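Local coordinates for protein adenylate kinase (Thermus thermophilus, PDB 3CM0) that probably catalyses the reversible transfer of the terminal phosphate of ATP to AMP, giving two ADP, and so helps balance the cell's adenine nucleotides, at residues S22-E27 against R179-L184; G36-D41 against L69-E74; T104-V109 against G156-R161; R121-R126 against S133-E138. One frame throughout, in Å; residues are numbered along the deposited sequence.

Interaction 1 (S22-E27 against R179-L184); sequences SRLAQE and RIRAAL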
loop_
_atom_site.group_PDB
_atom_site.type_symbol
_atom_site.label_atom_id
_atom_site.label_comp_id
_atom_site.label_asym_id
_atom_site.label_seq_id
_atom_site.Cartn_x
_atom_site.Cartn_y
_atom_site.Cartn_z
ATOM N N SER A 22 9.021 3.083 -1.599
ATOM C CA SER A 22 9.626 4.399 -1.806
ATOM C C SER A 22 10.937 4.318 -2.562
ATOM O O SER A 22 11.262 5.189 -3.383
ATOM C CB SER A 22 9.827 5.089 -0.465
ATOM O OG SER A 22 8.583 5.508 0.057
ATOM N N ARG A 23 11.708 3.268 -2.303
ATOM C CA ARG A 23 12.964 3.120 -3.008
ATOM C C ARG A 23 12.775 2.714 -4.462
ATOM O O ARG A 23 13.470 3.211 -5.347
ATOM C CB ARG A 23 13.871 2.121 -2.299
ATOM C CG ARG A 23 15.117 1.774 -3.114
ATOM C CD ARG A 23 16.126 1.106 -2.212
ATOM N NE ARG A 23 17.299 0.652 -2.943
ATOM C CZ ARG A 23 18.223 -0.153 -2.420
ATOM N NH1 ARG A 23 18.103 -0.578 -1.172
ATOM N NH2 ARG A 23 19.246 -0.554 -3.153
ATOM N N LEU A 24 11.829 1.815 -4.724
ATOM C CA LEU A 24 11.591 1.402 -6.100
ATOM C C LEU A 24 11.077 2.630 -6.879
ATOM O O LEU A 24 11.398 2.809 -8.072
ATOM C CB LEU A 24 10.512 0.301 -6.138
ATOM C CG LEU A 24 10.235 -0.281 -7.528
ATOM C CD1 LEU A 24 11.456 -0.993 -8.040
ATOM C CD2 LEU A 24 9.014 -1.253 -7.437
ATOM N N ALA A 25 10.289 3.463 -6.194
ATOM C CA ALA A 25 9.694 4.667 -6.800
ATOM C C ALA A 25 10.781 5.614 -7.247
ATOM O O ALA A 25 10.840 6.007 -8.411
ATOM C CB ALA A 25 8.789 5.373 -5.795
ATOM N N GLN A 26 11.637 5.969 -6.297
ATOM C CA GLN A 26 12.748 6.889 -6.543
ATOM C C GLN A 26 13.729 6.394 -7.612
ATOM O O GLN A 26 14.186 7.175 -8.455
ATOM C CB GLN A 26 13.486 7.154 -5.229
ATOM C CG GLN A 26 12.635 7.879 -4.177
ATOM C CD GLN A 26 13.381 8.136 -2.873
ATOM O OE1 GLN A 26 14.478 8.693 -2.873
ATOM N NE2 GLN A 26 12.782 7.744 -1.755
ATOM N N GLU A 27 14.057 5.108 -7.595
ATOM C CA GLU A 27 14.992 4.572 -8.561
ATOM C C GLU A 27 14.485 4.349 -9.968
ATOM O O GLU A 27 15.211 4.590 -10.922
ATOM C CB GLU A 27 15.606 3.268 -8.051
ATOM C CG GLU A 27 16.406 3.462 -6.786
ATOM C CD GLU A 27 17.269 2.255 -6.441
ATOM O OE1 GLU A 27 17.230 1.248 -7.178
ATOM O OE2 GLU A 27 17.986 2.328 -5.427
ATOM N N ARG A 179 15.351 -8.800 -4.297
ATOM C CA ARG A 179 14.341 -9.829 -4.521
ATOM C C ARG A 179 13.084 -9.234 -5.135
ATOM O O ARG A 179 12.445 -9.859 -5.987
ATOM C CB ARG A 179 13.979 -10.532 -3.201
ATOM C CG ARG A 179 15.141 -11.350 -2.611
ATOM C CD ARG A 179 14.848 -11.746 -1.138
ATOM N NE ARG A 179 15.998 -12.409 -0.512
ATOM C CZ ARG A 179 16.234 -12.445 0.795
ATOM N NH1 ARG A 179 15.411 -11.846 1.665
ATOM N NH2 ARG A 179 17.293 -13.119 1.240
ATOM N N ILE A 180 12.710 -8.044 -4.692
ATOM C CA ILE A 180 11.505 -7.407 -5.257
ATOM C C ILE A 180 11.732 -7.116 -6.758
ATOM O O ILE A 180 10.866 -7.392 -7.597
ATOM C CB ILE A 180 11.200 -6.090 -4.517
ATOM C CG1 ILE A 180 10.672 -6.408 -3.132
ATOM C CG2 ILE A 180 10.210 -5.194 -5.351
ATOM C CD1 ILE A 180 10.711 -5.227 -2.162
ATOM N N ARG A 181 12.877 -6.525 -7.113
ATOM C CA ARG A 181 13.145 -6.244 -8.524
ATOM C C ARG A 181 13.135 -7.539 -9.343
ATOM O O ARG A 181 12.558 -7.599 -10.438
ATOM C CB ARG A 181 14.493 -5.491 -8.674
ATOM C CG ARG A 181 14.427 -4.096 -8.071
ATOM C CD ARG A 181 15.576 -3.228 -8.539
ATOM N NE ARG A 181 15.607 -3.120 -9.993
ATOM C CZ ARG A 181 16.357 -2.246 -10.648
ATOM N NH1 ARG A 181 17.128 -1.403 -9.976
ATOM N NH2 ARG A 181 16.340 -2.228 -11.970
ATOM N N ALA A 182 13.757 -8.596 -8.816
ATOM C CA ALA A 182 13.758 -9.865 -9.526
ATOM C C ALA A 182 12.345 -10.411 -9.696
ATOM O O ALA A 182 11.983 -10.896 -10.774
ATOM C CB ALA A 182 14.592 -10.875 -8.804
ATOM N N ALA A 183 11.548 -10.334 -8.633
ATOM C CA ALA A 183 10.166 -10.816 -8.695
ATOM C C ALA A 183 9.365 -10.072 -9.778
ATOM O O ALA A 183 8.528 -10.662 -10.486
ATOM C CB ALA A 183 9.494 -10.609 -7.340
ATOM N N LEU A 184 9.555 -8.757 -9.841
ATOM C CA LEU A 184 8.868 -7.907 -10.824
ATOM C C LEU A 184 9.483 -7.977 -12.229
ATOM O O LEU A 184 8.801 -7.785 -13.237
ATOM C CB LEU A 184 8.890 -6.459 -10.339
ATOM C CG LEU A 184 8.059 -6.289 -9.063
ATOM C CD1 LEU A 184 8.281 -4.903 -8.463
ATOM C CD2 LEU A 184 6.547 -6.543 -9.391
#
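With CG turned opposite the backbone N (chi1 -176°), Leu24 sends its isobutyl group off helix 17-28 toward Leu184 of helix 173-184. The two leucines meet through single methyl branches, Leu24 CD2 lying 3.9 Å from Leu184 CD1. The other branch of Leu24, CD1, rests 4.3 Å from Arg181 CG, so the aliphatic base of the arginine extends the apolar strip toward the surface. Beyond that point Arg181 bends at chi3 (58°), which brings its guanidinium round to the extended Glu27. The resulting ion pair is long, with Glu27 OE1 and Arg181 NH1 3.9 Å apart, and the two flat groups are steeply inclined to each other. It is therefore a loose electrostatic link, and both ends have closer partners: Tyr177 OH is hydrogen-bonded to Glu27 OE1, and the C-terminal carboxylate of Ile186 pairs with Arg181 NH2. One turn back along its own helix, Arg23 NE donates to Glu27 OE2 at 3.1 Å, reaching the oxygen from above the carboxylate plane. Arg23, Glu27 and Arg181 thus form a salt-bridge network along the outer border of the leucine contact. The segment axes pass 11.8 Å apart at a crossing angle of -67°, a wide separation, spanned by the leucine methyls and the long Arg181 side chain. Underneath, Phe9 and Val7 of strand 4-10 receive Leu24 and Leu184 respectively. Such packing joins the helix that follows the P-loop to the C-terminal helix over the parallel sheet of the CORE domain, the P-loop NTPase fold of adenylate kinase.

Interaction 2 (G36-D41 against L69-E74); sequences GDILRD and LELIRE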
loop_
_atom_site.group_PDB
_atom_site.type_symbol
_atom_site.label_atom_id
_atom_site.label_comp_id
_atom_site.label_asym_id
_atom_site.label_seq_id
_atom_site.Cartn_x
_atom_site.Cartn_y
_atom_site.Cartn_z
ATOM N N GLY A 36 -4.645 9.462 0.870
ATOM C CA GLY A 36 -4.748 10.396 1.983
ATOM C C GLY A 36 -4.039 11.726 1.736
ATOM O O GLY A 36 -4.598 12.795 1.999
ATOM N N ASP A 37 -2.801 11.674 1.244
ATOM C CA ASP A 37 -2.037 12.903 0.979
ATOM C C ASP A 37 -2.680 13.816 -0.066
ATOM O O ASP A 37 -2.777 15.037 0.111
ATOM C CB ASP A 37 -0.613 12.564 0.519
ATOM C CG ASP A 37 0.233 11.948 1.623
ATOM O OD1 ASP A 37 -0.091 12.179 2.806
ATOM O OD2 ASP A 37 1.225 11.244 1.311
ATOM N N ILE A 38 -3.112 13.228 -1.171
ATOM C CA ILE A 38 -3.731 14.009 -2.243
ATOM C C ILE A 38 -4.949 14.783 -1.729
ATOM O O ILE A 38 -5.091 15.993 -1.952
ATOM C CB ILE A 38 -4.133 13.052 -3.398
ATOM C CG1 ILE A 38 -2.895 12.268 -3.844
ATOM C CG2 ILE A 38 -4.743 13.820 -4.549
ATOM C CD1 ILE A 38 -3.201 11.090 -4.749
ATOM N N LEU A 39 -5.817 14.091 -1.008
ATOM C CA LEU A 39 -7.003 14.749 -0.488
ATOM C C LEU A 39 -6.660 15.846 0.521
ATOM O O LEU A 39 -7.227 16.930 0.479
ATOM C CB LEU A 39 -7.930 13.721 0.152
ATOM C CG LEU A 39 -9.326 14.244 0.460
ATOM C CD1 LEU A 39 -9.954 14.814 -0.810
ATOM C CD2 LEU A 39 -10.168 13.114 1.015
ATOM N N ARG A 40 -5.736 15.561 1.433
ATOM C CA ARG A 40 -5.357 16.560 2.426
ATOM C C ARG A 40 -4.828 17.813 1.733
ATOM O O ARG A 40 -5.133 18.944 2.137
ATOM C CB ARG A 40 -4.304 15.985 3.368
ATOM C CG ARG A 40 -3.950 16.901 4.533
ATOM C CD ARG A 40 -3.020 16.199 5.523
ATOM N NE ARG A 40 -3.525 14.881 5.906
ATOM C CZ ARG A 40 -3.288 13.754 5.237
ATOM N NH1 ARG A 40 -2.538 13.768 4.141
ATOM N NH2 ARG A 40 -3.813 12.611 5.655
ATOM N N ASP A 41 -4.040 17.594 0.682
ATOM C CA ASP A 41 -3.466 18.666 -0.122
ATOM C C ASP A 41 -4.587 19.507 -0.753
ATOM O O ASP A 41 -4.559 20.739 -0.701
ATOM C CB ASP A 41 -2.585 18.056 -1.214
ATOM C CG ASP A 41 -1.635 19.066 -1.835
ATOM O OD1 ASP A 41 -0.845 19.688 -1.084
ATOM O OD2 ASP A 41 -1.676 19.230 -3.075
ATOM N N LEU A 69 -11.192 6.561 -6.378
ATOM C CA LEU A 69 -10.801 6.066 -7.694
ATOM C C LEU A 69 -10.701 7.228 -8.703
ATOM O O LEU A 69 -9.865 7.192 -9.578
ATOM C CB LEU A 69 -11.790 5.006 -8.190
ATOM C CG LEU A 69 -11.510 3.546 -7.730
ATOM C CD1 LEU A 69 -10.310 3.039 -8.453
ATOM C CD2 LEU A 69 -11.295 3.475 -6.211
ATOM N N GLU A 70 -11.564 8.238 -8.572
ATOM C CA GLU A 70 -11.478 9.414 -9.449
ATOM C C GLU A 70 -10.111 10.109 -9.255
ATOM O O GLU A 70 -9.436 10.487 -10.233
ATOM C CB GLU A 70 -12.609 10.399 -9.130
ATOM C CG GLU A 70 -12.409 11.804 -9.813
ATOM C CD GLU A 70 -12.441 11.716 -11.318
ATOM O OE1 GLU A 70 -13.165 10.834 -11.827
ATOM O OE2 GLU A 70 -11.779 12.533 -12.005
ATOM N N LEU A 71 -9.704 10.280 -7.994
ATOM C CA LEU A 71 -8.412 10.904 -7.704
ATOM C C LEU A 71 -7.261 10.085 -8.251
ATOM O O LEU A 71 -6.276 10.634 -8.711
ATOM C CB LEU A 71 -8.224 11.101 -6.204
ATOM C CG LEU A 71 -9.095 12.190 -5.583
ATOM C CD1 LEU A 71 -8.851 12.274 -4.085
ATOM C CD2 LEU A 71 -8.793 13.530 -6.259
ATOM N N ILE A 72 -7.358 8.756 -8.155
ATOM C CA ILE A 72 -6.300 7.932 -8.709
ATOM C C ILE A 72 -6.259 8.099 -10.245
ATOM O O ILE A 72 -5.168 8.191 -10.856
ATOM C CB ILE A 72 -6.527 6.443 -8.327
ATOM C CG1 ILE A 72 -6.316 6.278 -6.819
ATOM C CG2 ILE A 72 -5.561 5.538 -9.126
ATOM C CD1 ILE A 72 -6.737 4.867 -6.288
ATOM N N ARG A 73 -7.425 8.160 -10.882
ATOM C CA ARG A 73 -7.424 8.339 -12.348
ATOM C C ARG A 73 -6.753 9.695 -12.682
ATOM O O ARG A 73 -5.939 9.806 -13.622
ATOM C CB ARG A 73 -8.872 8.289 -12.895
ATOM C CG ARG A 73 -8.978 8.407 -14.463
ATOM C CD ARG A 73 -10.354 7.964 -15.030
ATOM N NE ARG A 73 -11.501 8.745 -14.568
ATOM C CZ ARG A 73 -12.772 8.389 -14.758
ATOM N NH1 ARG A 73 -13.057 7.264 -15.397
ATOM N NH2 ARG A 73 -13.758 9.152 -14.306
ATOM N N GLU A 74 -7.084 10.727 -11.920
ATOM C CA GLU A 74 -6.489 12.075 -12.150
ATOM C C GLU A 74 -4.981 12.107 -11.939
ATOM O O GLU A 74 -4.281 13.015 -12.430
ATOM C CB GLU A 74 -7.134 13.085 -11.212
ATOM C CG GLU A 74 -8.619 13.284 -11.496
ATOM C CD GLU A 74 -9.263 14.273 -10.530
ATOM O OE1 GLU A 74 -8.522 15.063 -9.879
ATOM O OE2 GLU A 74 -10.521 14.282 -10.436
#
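Helices 35-44 and 65-75 come closest, within the two segments, at Ile38 and Leu71, whose CA atoms are 7.8 Å apart, and no hydrogen bond links them. Leu71 carries the contact from its side: its CB points toward helix 35-44, and its two methyls divide between neighbouring residues there. CD2 meets the branch methyl of Ile38, with Leu71 CD2 and Ile38 CG2 4.4 Å apart, while CD1 lies 4.3 Å from Leu39 CD1. The fork of one leucine thus faces two consecutive residues in light apolar packing. The torsions of Leu39 (chi1 -168°, chi2 55°) leave CD1 within range of Leu71, and the same side chain also packs on Val53, Met57 and Val63. Leu71 in turn touches Leu49, so helix 48-58 adds to the cluster. Charged groups keep to their own helices: Arg73 NH2 donates to the syn lone pair of Glu70 OE1 at 3.1 Å, and Arg40 makes a weak bond to Asp37. On its other flank helix 65-75 rests on helix 89-101, where Leu69 and Ile72 reach Leu98. Segment 36-41 belongs to the NMP region and includes Arg40, predicted to bind AMP; the contact joins this mobile AMP-binding region to helix 65-75, just after it in the chain.

Interaction 3 (T104-V109 against G156-R161); sequences TRLLGV and GYYEAR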
loop_
_atom_site.group_PDB
_atom_site.type_symbol
_atom_site.label_atom_id
_atom_site.label_comp_id
_atom_site.label_asym_id
_atom_site.label_seq_id
_atom_site.Cartn_x
_atom_site.Cartn_y
_atom_site.Cartn_z
ATOM N N THR A 104 -2.964 0.360 -18.314
ATOM C CA THR A 104 -1.859 0.255 -17.349
ATOM C C THR A 104 -1.690 -1.218 -16.943
ATOM O O THR A 104 -2.607 -1.822 -16.389
ATOM C CB THR A 104 -2.170 1.088 -16.098
ATOM O OG1 THR A 104 -2.438 2.444 -16.467
ATOM C CG2 THR A 104 -0.977 1.059 -15.128
ATOM N N ARG A 105 -0.526 -1.788 -17.229
ATOM C CA ARG A 105 -0.275 -3.182 -16.913
ATOM C C ARG A 105 0.186 -3.315 -15.465
ATOM O O ARG A 105 1.086 -2.591 -15.031
ATOM C CB ARG A 105 0.792 -3.724 -17.867
ATOM C CG ARG A 105 1.281 -5.116 -17.533
ATOM C CD ARG A 105 2.154 -5.656 -18.673
ATOM N NE ARG A 105 2.513 -7.048 -18.439
ATOM C CZ ARG A 105 3.395 -7.441 -17.528
ATOM N NH1 ARG A 105 4.008 -6.541 -16.778
ATOM N NH2 ARG A 105 3.646 -8.731 -17.343
ATOM N N LEU A 106 -0.445 -4.231 -14.725
ATOM C CA LEU A 106 -0.071 -4.473 -13.323
ATOM C C LEU A 106 1.101 -5.454 -13.381
ATOM O O LEU A 106 0.923 -6.623 -13.741
ATOM C CB LEU A 106 -1.260 -5.101 -12.566
ATOM C CG LEU A 106 -1.046 -5.481 -11.100
ATOM C CD1 LEU A 106 -0.563 -4.245 -10.273
ATOM C CD2 LEU A 106 -2.377 -6.030 -10.556
ATOM N N LEU A 107 2.298 -4.963 -13.079
ATOM C CA LEU A 107 3.520 -5.779 -13.106
ATOM C C LEU A 107 3.529 -6.848 -12.014
ATOM O O LEU A 107 4.164 -7.902 -12.148
ATOM C CB LEU A 107 4.776 -4.911 -12.906
ATOM C CG LEU A 107 5.069 -3.880 -14.018
ATOM C CD1 LEU A 107 6.287 -3.027 -13.668
ATOM C CD2 LEU A 107 5.303 -4.615 -15.306
ATOM N N GLY A 108 2.868 -6.546 -10.914
ATOM C CA GLY A 108 2.832 -7.488 -9.805
ATOM C C GLY A 108 2.316 -6.843 -8.536
ATOM O O GLY A 108 2.235 -5.622 -8.434
ATOM N N VAL A 109 1.894 -7.685 -7.593
ATOM C CA VAL A 109 1.446 -7.244 -6.297
ATOM C C VAL A 109 2.475 -7.887 -5.375
ATOM O O VAL A 109 2.506 -9.095 -5.197
ATOM C CB VAL A 109 0.020 -7.793 -5.989
ATOM C CG1 VAL A 109 -0.410 -7.408 -4.608
ATOM C CG2 VAL A 109 -0.937 -7.146 -7.015
ATOM N N GLY A 156 -5.901 -13.552 -1.925
ATOM C CA GLY A 156 -6.619 -14.517 -2.744
ATOM C C GLY A 156 -7.023 -13.945 -4.095
ATOM O O GLY A 156 -6.932 -14.616 -5.121
ATOM N N TYR A 157 -7.457 -12.690 -4.083
ATOM C CA TYR A 157 -7.870 -12.001 -5.309
ATOM C C TYR A 157 -6.717 -11.919 -6.311
ATOM O O TYR A 157 -6.851 -12.232 -7.509
ATOM C CB TYR A 157 -8.312 -10.589 -4.952
ATOM C CG TYR A 157 -8.752 -9.790 -6.140
ATOM C CD1 TYR A 157 -10.049 -9.907 -6.642
ATOM C CD2 TYR A 157 -7.878 -8.901 -6.767
ATOM C CE1 TYR A 157 -10.471 -9.147 -7.744
ATOM C CE2 TYR A 157 -8.293 -8.145 -7.887
ATOM C CZ TYR A 157 -9.587 -8.274 -8.358
ATOM O OH TYR A 157 -9.993 -7.506 -9.425
ATOM N N TYR A 158 -5.541 -11.518 -5.823
ATOM C CA TYR A 158 -4.415 -11.398 -6.735
ATOM C C TYR A 158 -3.756 -12.723 -7.087
ATOM O O TYR A 158 -3.277 -12.884 -8.204
ATOM C CB TYR A 158 -3.380 -10.412 -6.154
ATOM C CG TYR A 158 -3.940 -9.008 -6.126
ATOM C CD1 TYR A 158 -4.330 -8.377 -7.334
ATOM C CD2 TYR A 158 -4.064 -8.297 -4.930
ATOM C CE1 TYR A 158 -4.815 -7.058 -7.318
ATOM C CE2 TYR A 158 -4.544 -6.992 -4.920
ATOM C CZ TYR A 158 -4.909 -6.378 -6.101
ATOM O OH TYR A 158 -5.366 -5.063 -6.093
ATOM N N GLU A 159 -3.708 -13.665 -6.145
ATOM C CA GLU A 159 -3.134 -14.976 -6.448
ATOM C C GLU A 159 -3.962 -15.688 -7.560
ATOM O O GLU A 159 -3.404 -16.335 -8.460
ATOM C CB GLU A 159 -3.090 -15.829 -5.162
ATOM C CG GLU A 159 -2.367 -17.170 -5.349
ATOM C CD GLU A 159 -2.152 -17.898 -4.034
ATOM O OE1 GLU A 159 -1.481 -17.336 -3.140
ATOM O OE2 GLU A 159 -2.654 -19.033 -3.895
ATOM N N ALA A 160 -5.282 -15.513 -7.526
ATOM C CA ALA A 160 -6.151 -16.155 -8.536
ATOM C C ALA A 160 -5.840 -15.622 -9.937
ATOM O O ALA A 160 -6.088 -16.275 -10.948
ATOM C CB ALA A 160 -7.602 -15.908 -8.193
ATOM N N ARG A 161 -5.298 -14.410 -9.995
ATOM C CA ARG A 161 -4.974 -13.792 -11.270
ATOM C C ARG A 161 -3.531 -13.939 -11.686
ATOM O O ARG A 161 -3.114 -13.382 -12.706
ATOM C CB ARG A 161 -5.355 -12.304 -11.214
ATOM C CG ARG A 161 -6.840 -12.105 -11.207
ATOM C CD ARG A 161 -7.312 -10.783 -10.605
ATOM N NE ARG A 161 -8.770 -10.661 -10.774
ATOM C CZ ARG A 161 -9.692 -11.292 -10.047
ATOM N NH1 ARG A 161 -9.359 -12.104 -9.037
ATOM N NH2 ARG A 161 -10.966 -11.168 -10.378
#
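Tyr158, on helix 137-160, lies across strand 104-113 of the parallel sheet in the CORE domain, the P-loop NTPase fold of adenylate kinase. From the backbone, chi1 of -67° swings CG away from the carbonyl carbon and sets the ring against the strand. Its CB is already 4.2 Å from Val109 CG2. Tyr158 CG is 3.6 Å from the same methyl, Val109 CG2, which stands over the centre of the ring in a CH-pi contact 14° off the normal. Val109 covers the ring with both branches: CG2 is closest to the CD1 side, while CG1 comes to 3.8 Å from Tyr158 CD2. Farther out, CE1 finds a second residue of the strand, Leu106, whose CD2 approaches obliquely at 4.2 Å. CE2 is near both Val109 methyls, and Tyr158 CZ lies 4.1 Å from Val109 CG2. The opposite face of the ring receives Tyr157, its CD2 offset toward the rim, so the Tyr158 ring is sandwiched between a valine methyl and a neighbouring ring edge. Ile8 of strand 4-10, Ala92 and Pro86, a predicted AMP-site residue, also touch it. Tyr157 is itself covered by the guanidinium of Arg161, while Arg161 NH1 donates to Tyr157 O at 2.9 Å.

Interaction 4 (R121-R126 against S133-E138); sequences RRILRR and SDDNEE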
loop_
_atom_site.group_PDB
_atom_site.type_symbol
_atom_site.label_atom_id
_atom_site.label_comp_id
_atom_site.label_asym_id
_atom_site.label_seq_id
_atom_site.Cartn_x
_atom_site.Cartn_y
_atom_site.Cartn_z
ATOM N N ARG A 121 9.596 -8.954 17.245
ATOM C CA ARG A 121 10.845 -8.467 17.825
ATOM C C ARG A 121 11.170 -7.064 17.318
ATOM O O ARG A 121 11.533 -6.170 18.097
ATOM C CB ARG A 121 12.024 -9.393 17.464
ATOM C CG ARG A 121 12.024 -10.706 18.173
ATOM C CD ARG A 121 13.115 -11.600 17.582
ATOM N NE ARG A 121 14.420 -11.365 18.198
ATOM C CZ ARG A 121 15.560 -11.256 17.525
ATOM N NH1 ARG A 121 15.569 -11.354 16.202
ATOM N NH2 ARG A 121 16.698 -11.061 18.179
ATOM N N ARG A 122 11.037 -6.871 16.015
ATOM C CA ARG A 122 11.335 -5.580 15.401
ATOM C C ARG A 122 10.473 -4.476 15.957
ATOM O O ARG A 122 10.998 -3.431 16.381
ATOM C CB ARG A 122 11.084 -5.612 13.909
ATOM C CG ARG A 122 12.036 -6.452 13.139
ATOM C CD ARG A 122 11.678 -6.428 11.676
ATOM N NE ARG A 122 12.613 -7.250 10.913
ATOM C CZ ARG A 122 12.524 -7.452 9.608
ATOM N NH1 ARG A 122 11.543 -6.895 8.908
ATOM N NH2 ARG A 122 13.415 -8.220 9.006
ATOM N N ILE A 123 9.161 -4.709 15.942
ATOM C CA ILE A 123 8.215 -3.712 16.417
ATOM C C ILE A 123 8.456 -3.372 17.890
ATOM O O ILE A 123 8.520 -2.183 18.261
ATOM C CB ILE A 123 6.785 -4.207 16.214
ATOM C CG1 ILE A 123 6.500 -4.335 14.710
ATOM C CG2 ILE A 123 5.802 -3.238 16.889
ATOM C CD1 ILE A 123 5.222 -5.074 14.382
ATOM N N LEU A 124 8.606 -4.399 18.732
ATOM C CA LEU A 124 8.846 -4.145 20.151
ATOM C C LEU A 124 10.166 -3.409 20.384
ATOM O O LEU A 124 10.270 -2.573 21.290
ATOM C CB LEU A 124 8.783 -5.453 20.962
ATOM C CG LEU A 124 7.429 -6.165 21.034
ATOM C CD1 LEU A 124 7.575 -7.427 21.863
ATOM C CD2 LEU A 124 6.369 -5.258 21.648
ATOM N N ARG A 125 11.176 -3.687 19.568
ATOM C CA ARG A 125 12.443 -2.997 19.737
ATOM C C ARG A 125 12.335 -1.511 19.396
ATOM O O ARG A 125 12.802 -0.656 20.161
ATOM C CB ARG A 125 13.544 -3.622 18.874
ATOM C CG ARG A 125 14.872 -2.887 19.039
ATOM C CD ARG A 125 16.019 -3.579 18.332
ATOM N NE ARG A 125 17.249 -2.796 18.432
ATOM C CZ ARG A 125 17.496 -1.706 17.713
ATOM N NH1 ARG A 125 16.599 -1.275 16.835
ATOM N NH2 ARG A 125 18.631 -1.044 17.873
ATOM N N ARG A 126 11.767 -1.205 18.236
ATOM C CA ARG A 126 11.614 0.182 17.829
ATOM C C ARG A 126 10.739 0.908 18.866
ATOM O O ARG A 126 10.985 2.074 19.197
ATOM C CB ARG A 126 10.978 0.254 16.441
ATOM C CG ARG A 126 10.688 1.670 15.953
ATOM C CD ARG A 126 9.916 1.661 14.634
ATOM N NE ARG A 126 8.582 1.074 14.771
ATOM C CZ ARG A 126 7.511 1.719 15.228
ATOM N NH1 ARG A 126 7.599 2.992 15.598
ATOM N NH2 ARG A 126 6.346 1.089 15.319
ATOM N N SER A 133 4.297 3.382 24.390
ATOM C CA SER A 133 3.717 2.573 25.461
ATOM C C SER A 133 2.548 1.748 24.974
ATOM O O SER A 133 1.905 1.034 25.750
ATOM C CB SER A 133 3.256 3.485 26.617
ATOM O OG SER A 133 4.353 4.236 27.118
ATOM N N ASP A 134 2.269 1.831 23.680
ATOM C CA ASP A 134 1.124 1.113 23.138
ATOM C C ASP A 134 1.456 -0.247 22.553
ATOM O O ASP A 134 0.554 -1.012 22.215
ATOM C CB ASP A 134 0.452 1.964 22.065
ATOM C CG ASP A 134 1.340 2.165 20.862
ATOM O OD1 ASP A 134 2.583 2.202 21.055
ATOM O OD2 ASP A 134 0.799 2.287 19.741
ATOM N N ASP A 135 2.745 -0.549 22.431
ATOM C CA ASP A 135 3.155 -1.825 21.866
ATOM C C ASP A 135 3.719 -2.807 22.902
ATOM O O ASP A 135 4.831 -2.621 23.415
ATOM C CB ASP A 135 4.219 -1.624 20.768
ATOM C CG ASP A 135 3.759 -0.718 19.635
ATOM O OD1 ASP A 135 2.724 -1.012 18.982
ATOM O OD2 ASP A 135 4.459 0.287 19.380
ATOM N N ASN A 136 2.944 -3.844 23.204
ATOM C CA ASN A 136 3.376 -4.899 24.114
ATOM C C ASN A 136 3.129 -6.132 23.255
ATOM O O ASN A 136 2.431 -6.030 22.241
ATOM C CB ASN A 136 2.514 -4.927 25.374
ATOM C CG ASN A 136 1.075 -5.285 25.083
ATOM O OD1 ASN A 136 0.771 -6.408 24.687
ATOM N ND2 ASN A 136 0.177 -4.325 25.275
ATOM N N GLU A 137 3.674 -7.288 23.637
ATOM C CA GLU A 137 3.524 -8.489 22.814
ATOM C C GLU A 137 2.104 -8.773 22.385
ATOM O O GLU A 137 1.810 -9.001 21.200
ATOM C CB GLU A 137 4.084 -9.724 23.527
ATOM C CG GLU A 137 4.200 -10.889 22.588
ATOM C CD GLU A 137 4.663 -12.168 23.259
ATOM O OE1 GLU A 137 5.580 -12.099 24.105
ATOM O OE2 GLU A 137 4.114 -13.244 22.927
ATOM N N GLU A 138 1.207 -8.760 23.359
ATOM C CA GLU A 138 -0.193 -9.026 23.097
ATOM C C GLU A 138 -0.779 -8.103 22.043
ATOM O O GLU A 138 -1.333 -8.572 21.052
ATOM C CB GLU A 138 -1.010 -8.887 24.390
ATOM C CG GLU A 138 -2.528 -9.014 24.205
ATOM C CD GLU A 138 -3.007 -10.459 24.167
ATOM O OE1 GLU A 138 -2.700 -11.214 25.118
ATOM O OE2 GLU A 138 -3.698 -10.838 23.200
#
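Leu124 of helix 116-130 packs on the extended end of the loop that leads into helix 137-160, at the foot of the LID (residues 125-135), where the chain turns from one helix to the other. Van der Waals packing dominates. Leu124 CG stands opposite its carbonyl carbon (chi1 -66°), and this carries CD2 over the backbone of the loop, 3.5 Å from Asp135 O and 3.7 Å from Asn136 C. The methyl therefore lies mainly on the main chain, with Asp135 CB 4.3 Å from Leu124 CD2, although CD1 also comes to 4.5 Å from Glu137 CB. One residue back, Ile123 CG2 meets the carboxylate carbon of Asp135 at 4.3 Å. Val140, a turn into helix 137-160, touches Ile123, Leu124 and Asp135 alike. Capping comes next: Asn136 is the N-cap of that helix, its OD1 accepting from the backbone N of Thr139. Charge completes the contact. Asp135 forms salt bridges with Arg132 through OD2 and with Arg143 through OD1, both predicted AMP-binding arginines, and so probably helps position them. Arg126, predicted to bind ATP, may add an electrostatic influence without a bond: Arg126 NH2 lies 4.5 Å from Asp135 OD2, which sits well out of the guanidinium plane.

In the fold
Interactions 1 and 3 belong to one CORE: their centres are about 16 Å apart and they touch, Leu184 CD2 lying 3.9 Å from Gly108 CA, so the C-terminal helix packs directly on strand 104-113. The other two mark the mobile parts, interaction 2 with one segment in the AMP-binding NMP region and interaction 4 at the edge of the LID, on opposite sides of the chain's centre with centres about 32 Å apart. Helix 137-160 joins interaction 4 at its start to interaction 3 at its end. Segment 22-27 follows the predicted ATP-binding residues Gly14-Thr19, and Arg122 NH1 is hydrogen-bonded to Gly14 O, tying the helix that runs into the LID to the P-loop.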